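Long-range contact in potential RNA-dependent RNA polymerase (Human picobirnavirus, PDB 5I62), which copies RNA from an RNA template using ribonucleoside triphosphates, and probably serves both transcription and replication of the viral double-stranded RNA genome: residues 144-158 and 171-183. Residues are numbered along the deposited sequence; the frame is centred on the assembly and turned at random.
Sequences SPYFSKRKAVVSKTI and MRQNGREWSGAAV
Pro145 and Trp178 form the heart of a partly buried packing contact, in which a β-hairpin of the polymerase, strands 168-173 and 176-189 joined by a type I' turn from Gln173 to Arg176, lies against the loop leading into helix 150-157 and against residues 155-158. Pro145, preceded by a cis peptide bond, lays its CG over the indole face of Trp178, 3.4 Å from the centroid of its five-membered ring in a CH-pi contact. The indole in turn points its edge at the face of Tyr146, planes 73° apart, making a T-shaped pair. Gln173, its chain extended beyond CG (chi2 179°), passes alongside Tyr146 and carries its amide to two bridging waters. One donates to Gln173 OE1 and to Ser144 O; the other gathers Tyr146 OH, Lys156 O, Gln173 NE2 and Trp178 NE1, so four polar groups between the segments share a single water. Ser144 OG, meanwhile, is hydrogen-bonded to Tyr11 O, and helix 208-228 touches Gln173 through Ala209. At the hairpin turn, Asn174 reaches across to the backbone of Ser155: its ND2 donates to Ser155 O at 3.0 Å, nearly in line with the C=O bond but bent at the hydrogen (138°).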
loop_
_atom_site.group_PDB
_atom_site.type_symbol
_atom_site.label_atom_id
_atom_site.label_comp_id
_atom_site.label_asym_id
_atom_site.label_seq_id
_atom_site.Cartn_x
_atom_site.Cartn_y
_atom_site.Cartn_z
ATOM N N SER A 144 3.261 -14.371 -14.642
ATOM C CA SER A 144 4.094 -15.284 -15.402
ATOM C C SER A 144 3.989 -16.716 -14.841
ATOM O O SER A 144 4.007 -16.887 -13.623
ATOM C CB SER A 144 5.530 -14.733 -15.335
ATOM O OG SER A 144 6.495 -15.647 -15.741
ATOM N N PRO A 145 3.854 -17.747 -15.709
ATOM C CA PRO A 145 3.713 -17.740 -17.168
ATOM C C PRO A 145 2.278 -17.764 -17.722
ATOM O O PRO A 145 2.077 -17.449 -18.898
ATOM C CB PRO A 145 4.414 -19.035 -17.578
ATOM C CG PRO A 145 3.988 -19.980 -16.508
ATOM C CD PRO A 145 4.017 -19.125 -15.205
ATOM N N TYR A 146 1.299 -18.156 -16.917
ATOM C CA TYR A 146 -0.038 -18.384 -17.457
ATOM C C TYR A 146 -0.875 -17.121 -17.576
ATOM O O TYR A 146 -1.778 -17.087 -18.412
ATOM C CB TYR A 146 -0.806 -19.399 -16.613
ATOM C CG TYR A 146 -0.162 -20.770 -16.639
ATOM C CD1 TYR A 146 -0.141 -21.529 -17.814
ATOM C CD2 TYR A 146 0.424 -21.298 -15.499
ATOM C CE1 TYR A 146 0.458 -22.789 -17.845
ATOM C CE2 TYR A 146 1.033 -22.543 -15.517
ATOM C CZ TYR A 146 1.041 -23.284 -16.697
ATOM O OH TYR A 146 1.636 -24.518 -16.705
ATOM N N PHE A 147 -0.615 -16.095 -16.769
ATOM C CA PHE A 147 -1.388 -14.849 -16.829
ATOM C C PHE A 147 -2.898 -15.118 -16.802
ATOM O O PHE A 147 -3.669 -14.594 -17.611
ATOM C CB PHE A 147 -1.002 -14.028 -18.056
ATOM C CG PHE A 147 -1.209 -12.543 -17.879
ATOM C CD1 PHE A 147 -0.307 -11.780 -17.143
ATOM C CD2 PHE A 147 -2.307 -11.912 -18.449
ATOM C CE1 PHE A 147 -0.507 -10.404 -16.978
ATOM C CE2 PHE A 147 -2.507 -10.553 -18.291
ATOM C CZ PHE A 147 -1.606 -9.800 -17.562
ATOM N N SER A 148 -3.314 -15.961 -15.866
ATOM C CA SER A 148 -4.713 -16.291 -15.646
ATOM C C SER A 148 -5.066 -15.980 -14.202
ATOM O O SER A 148 -4.258 -15.433 -13.444
ATOM C CB SER A 148 -5.008 -17.767 -15.949
ATOM O OG SER A 148 -4.352 -18.171 -17.128
ATOM N N LYS A 149 -6.284 -16.340 -13.816
ATOM C CA LYS A 149 -6.631 -16.326 -12.403
ATOM C C LYS A 149 -5.890 -17.452 -11.696
ATOM O O LYS A 149 -5.830 -18.579 -12.200
ATOM C CB LYS A 149 -8.139 -16.468 -12.217
ATOM C CG LYS A 149 -8.900 -15.141 -12.354
ATOM C CD LYS A 149 -10.326 -15.327 -12.830
ATOM C CE LYS A 149 -10.905 -16.638 -12.349
ATOM N NZ LYS A 149 -10.834 -16.862 -10.863
ATOM N N ARG A 150 -5.301 -17.125 -10.541
ATOM C CA ARG A 150 -4.555 -18.098 -9.751
ATOM C C ARG A 150 -5.336 -19.392 -9.569
ATOM O O ARG A 150 -4.775 -20.494 -9.679
ATOM C CB ARG A 150 -4.225 -17.501 -8.389
ATOM C CG ARG A 150 -3.088 -16.508 -8.423
ATOM C CD ARG A 150 -3.009 -15.764 -7.103
ATOM N NE ARG A 150 -1.810 -14.942 -7.021
ATOM C CZ ARG A 150 -1.496 -14.185 -5.970
ATOM N NH1 ARG A 150 -2.297 -14.143 -4.920
ATOM N NH2 ARG A 150 -0.380 -13.475 -5.978
ATOM N N LYS A 151 -6.631 -19.266 -9.272
ATOM C CA LYS A 151 -7.469 -20.422 -8.983
ATOM C C LYS A 151 -7.370 -21.461 -10.096
ATOM O O LYS A 151 -7.318 -22.668 -9.835
ATOM C CB LYS A 151 -8.905 -19.938 -8.796
ATOM C CG LYS A 151 -9.877 -20.928 -8.208
ATOM C CD LYS A 151 -11.252 -20.280 -8.134
ATOM C CE LYS A 151 -12.055 -20.839 -6.970
ATOM N NZ LYS A 151 -13.333 -21.469 -7.413
ATOM N N ALA A 152 -7.275 -20.992 -11.344
ATOM C CA ALA A 152 -7.278 -21.852 -12.516
ATOM C C ALA A 152 -5.977 -22.624 -12.709
ATOM O O ALA A 152 -5.966 -23.612 -13.448
ATOM C CB ALA A 152 -7.553 -21.012 -13.758
ATOM N N VAL A 153 -4.871 -22.194 -12.103
ATOM C CA VAL A 153 -3.561 -22.722 -12.467
ATOM C C VAL A 153 -2.808 -23.303 -11.275
ATOM O O VAL A 153 -1.621 -23.612 -11.391
ATOM C CB VAL A 153 -2.718 -21.657 -13.195
ATOM C CG1 VAL A 153 -3.368 -21.277 -14.529
ATOM C CG2 VAL A 153 -2.496 -20.396 -12.282
ATOM N N VAL A 154 -3.480 -23.483 -10.137
ATOM C CA VAL A 154 -2.800 -23.985 -8.941
ATOM C C VAL A 154 -2.115 -25.314 -9.232
ATOM O O VAL A 154 -0.933 -25.516 -8.901
ATOM C CB VAL A 154 -3.787 -24.118 -7.766
ATOM C CG1 VAL A 154 -3.148 -24.875 -6.627
ATOM C CG2 VAL A 154 -4.252 -22.747 -7.292
ATOM N N SER A 155 -2.844 -26.237 -9.882
ATOM C CA SER A 155 -2.313 -27.578 -10.082
ATOM C C SER A 155 -1.139 -27.565 -11.048
ATOM O O SER A 155 -0.274 -28.437 -10.977
ATOM C CB SER A 155 -3.405 -28.522 -10.588
ATOM O OG SER A 155 -3.877 -28.091 -11.855
ATOM N N LYS A 156 -1.088 -26.589 -11.947
ATOM C CA LYS A 156 0.047 -26.443 -12.851
ATOM C C LYS A 156 1.229 -25.718 -12.215
ATOM O O LYS A 156 2.316 -25.702 -12.802
ATOM C CB LYS A 156 -0.377 -25.683 -14.103
ATOM C CG LYS A 156 -1.441 -26.384 -14.929
ATOM C CD LYS A 156 -1.596 -25.674 -16.266
ATOM C CE LYS A 156 -3.044 -25.342 -16.559
ATOM N NZ LYS A 156 -3.181 -24.346 -17.668
ATOM N N THR A 157 1.041 -25.104 -11.047
ATOM C CA THR A 157 2.052 -24.243 -10.450
ATOM C C THR A 157 2.834 -24.936 -9.345
ATOM O O THR A 157 4.065 -24.840 -9.301
ATOM C CB THR A 157 1.403 -22.957 -9.913
ATOM O OG1 THR A 157 0.767 -22.274 -10.985
ATOM C CG2 THR A 157 2.469 -22.012 -9.311
ATOM N N ILE A 158 2.147 -25.628 -8.446
ATOM C CA ILE A 158 2.829 -26.294 -7.339
ATOM C C ILE A 158 2.958 -27.802 -7.597
ATOM O O ILE A 158 2.129 -28.372 -8.281
ATOM C CB ILE A 158 2.111 -26.014 -6.006
ATOM C CG1 ILE A 158 0.678 -26.520 -6.033
ATOM C CG2 ILE A 158 2.134 -24.518 -5.691
ATOM C CD1 ILE A 158 -0.027 -26.393 -4.664
ATOM N N MET A 171 12.012 -20.787 -12.706
ATOM C CA MET A 171 10.806 -21.263 -12.023
ATOM C C MET A 171 10.516 -22.688 -12.476
ATOM O O MET A 171 10.074 -22.904 -13.611
ATOM C CB MET A 171 9.617 -20.353 -12.300
ATOM C CG MET A 171 9.912 -18.877 -12.043
ATOM S SD MET A 171 8.427 -17.883 -11.916
ATOM C CE MET A 171 7.579 -18.293 -13.468
ATOM N N ARG A 172 10.765 -23.656 -11.598
ATOM C CA ARG A 172 10.343 -25.034 -11.833
ATOM C C ARG A 172 8.950 -25.212 -11.243
ATOM O O ARG A 172 8.763 -25.041 -10.038
ATOM C CB ARG A 172 11.312 -26.039 -11.208
ATOM C CG ARG A 172 12.600 -26.253 -11.963
ATOM C CD ARG A 172 12.415 -27.140 -13.206
ATOM N NE ARG A 172 11.853 -28.465 -12.929
ATOM C CZ ARG A 172 11.540 -29.355 -13.873
ATOM N NH1 ARG A 172 11.739 -29.066 -15.159
ATOM N NH2 ARG A 172 11.033 -30.536 -13.533
ATOM N N GLN A 173 7.975 -25.550 -12.080
ATOM C CA GLN A 173 6.581 -25.638 -11.657
ATOM C C GLN A 173 6.032 -26.977 -12.111
ATOM O O GLN A 173 5.845 -27.180 -13.314
ATOM C CB GLN A 173 5.740 -24.502 -12.243
ATOM C CG GLN A 173 6.258 -23.119 -11.926
ATOM C CD GLN A 173 5.415 -22.016 -12.537
ATOM O OE1 GLN A 173 5.711 -20.841 -12.343
ATOM N NE2 GLN A 173 4.339 -22.393 -13.276
ATOM N N ASN A 174 5.789 -27.880 -11.155
ATOM C CA ASN A 174 5.207 -29.198 -11.410
ATOM C C ASN A 174 5.664 -29.796 -12.740
ATOM O O ASN A 174 4.843 -30.026 -13.629
ATOM C CB ASN A 174 3.675 -29.117 -11.373
ATOM C CG ASN A 174 3.022 -30.484 -11.305
ATOM O OD1 ASN A 174 3.683 -31.470 -10.997
ATOM N ND2 ASN A 174 1.722 -30.547 -11.590
ATOM N N GLY A 175 6.974 -30.006 -12.911
ATOM C CA GLY A 175 7.485 -30.667 -14.106
ATOM C C GLY A 175 7.873 -29.760 -15.256
ATOM O O GLY A 175 8.496 -30.237 -16.206
ATOM N N ARG A 176 7.526 -28.478 -15.210
ATOM C CA ARG A 176 7.901 -27.506 -16.224
ATOM C C ARG A 176 9.026 -26.616 -15.697
ATOM O O ARG A 176 9.099 -26.343 -14.504
ATOM C CB ARG A 176 6.716 -26.617 -16.605
ATOM C CG ARG A 176 5.566 -27.318 -17.298
ATOM C CD ARG A 176 4.587 -27.924 -16.295
ATOM N NE ARG A 176 3.220 -27.964 -16.824
ATOM C CZ ARG A 176 2.185 -28.461 -16.159
ATOM N NH1 ARG A 176 2.366 -28.969 -14.944
ATOM N NH2 ARG A 176 0.970 -28.451 -16.703
ATOM N N GLU A 177 9.891 -26.150 -16.592
ATOM C CA GLU A 177 10.820 -25.071 -16.268
ATOM C C GLU A 177 10.454 -23.852 -17.099
ATOM O O GLU A 177 10.506 -23.897 -18.333
ATOM C CB GLU A 177 12.284 -25.435 -16.503
ATOM C CG GLU A 177 13.149 -24.173 -16.339
ATOM C CD GLU A 177 14.639 -24.429 -16.212
ATOM O OE1 GLU A 177 15.058 -25.583 -15.948
ATOM O OE2 GLU A 177 15.396 -23.450 -16.380
ATOM N N TRP A 178 10.060 -22.780 -16.425
ATOM C CA TRP A 178 9.794 -21.493 -17.054
ATOM C C TRP A 178 10.877 -20.494 -16.661
ATOM O O TRP A 178 11.638 -20.699 -15.714
ATOM C CB TRP A 178 8.426 -20.936 -16.640
ATOM C CG TRP A 178 7.232 -21.811 -16.901
ATOM C CD1 TRP A 178 6.642 -22.690 -16.031
ATOM C CD2 TRP A 178 6.456 -21.863 -18.104
ATOM N NE1 TRP A 178 5.548 -23.292 -16.626
ATOM C CE2 TRP A 178 5.416 -22.800 -17.896
ATOM C CE3 TRP A 178 6.539 -21.211 -19.338
ATOM C CZ2 TRP A 178 4.459 -23.082 -18.870
ATOM C CZ3 TRP A 178 5.591 -21.507 -20.313
ATOM C CH2 TRP A 178 4.568 -22.436 -20.070
ATOM N N SER A 179 10.938 -19.394 -17.395
ATOM C CA SER A 179 11.745 -18.255 -16.991
ATOM C C SER A 179 10.787 -17.200 -16.444
ATOM O O SER A 179 9.789 -16.876 -17.095
ATOM C CB SER A 179 12.574 -17.719 -18.160
ATOM O OG SER A 179 13.716 -17.000 -17.695
ATOM N N GLY A 180 11.072 -16.685 -15.244
ATOM C CA GLY A 180 10.124 -15.805 -14.570
ATOM C C GLY A 180 10.363 -14.334 -14.894
ATOM O O GLY A 180 11.497 -13.880 -15.045
ATOM N N ALA A 181 9.266 -13.584 -14.992
ATOM C CA ALA A 181 9.341 -12.138 -15.118
ATOM C C ALA A 181 8.105 -11.512 -14.488
ATOM O O ALA A 181 6.983 -11.982 -14.701
ATOM C CB ALA A 181 9.470 -11.709 -16.587
ATOM N N ALA A 182 8.314 -10.434 -13.732
ATOM C CA ALA A 182 7.193 -9.590 -13.353
ATOM C C ALA A 182 6.589 -8.973 -14.609
ATOM O O ALA A 182 7.265 -8.780 -15.619
ATOM C CB ALA A 182 7.625 -8.478 -12.391
ATOM N N VAL A 183 5.309 -8.663 -14.544
ATOM C CA VAL A 183 4.633 -7.962 -15.628
ATOM C C VAL A 183 4.349 -6.539 -15.178
ATOM O O VAL A 183 3.866 -6.323 -14.061
ATOM C CB VAL A 183 3.341 -8.689 -16.034
ATOM C CG1 VAL A 183 2.478 -7.801 -16.924
ATOM C CG2 VAL A 183 3.681 -10.014 -16.745
HETATM O O HOH W 1 4.154 -18.798 -11.740
HETATM O O HOH W 2 4.584 -12.118 -13.556
HETATM O O HOH W 3 3.643 -24.769 -15.085
#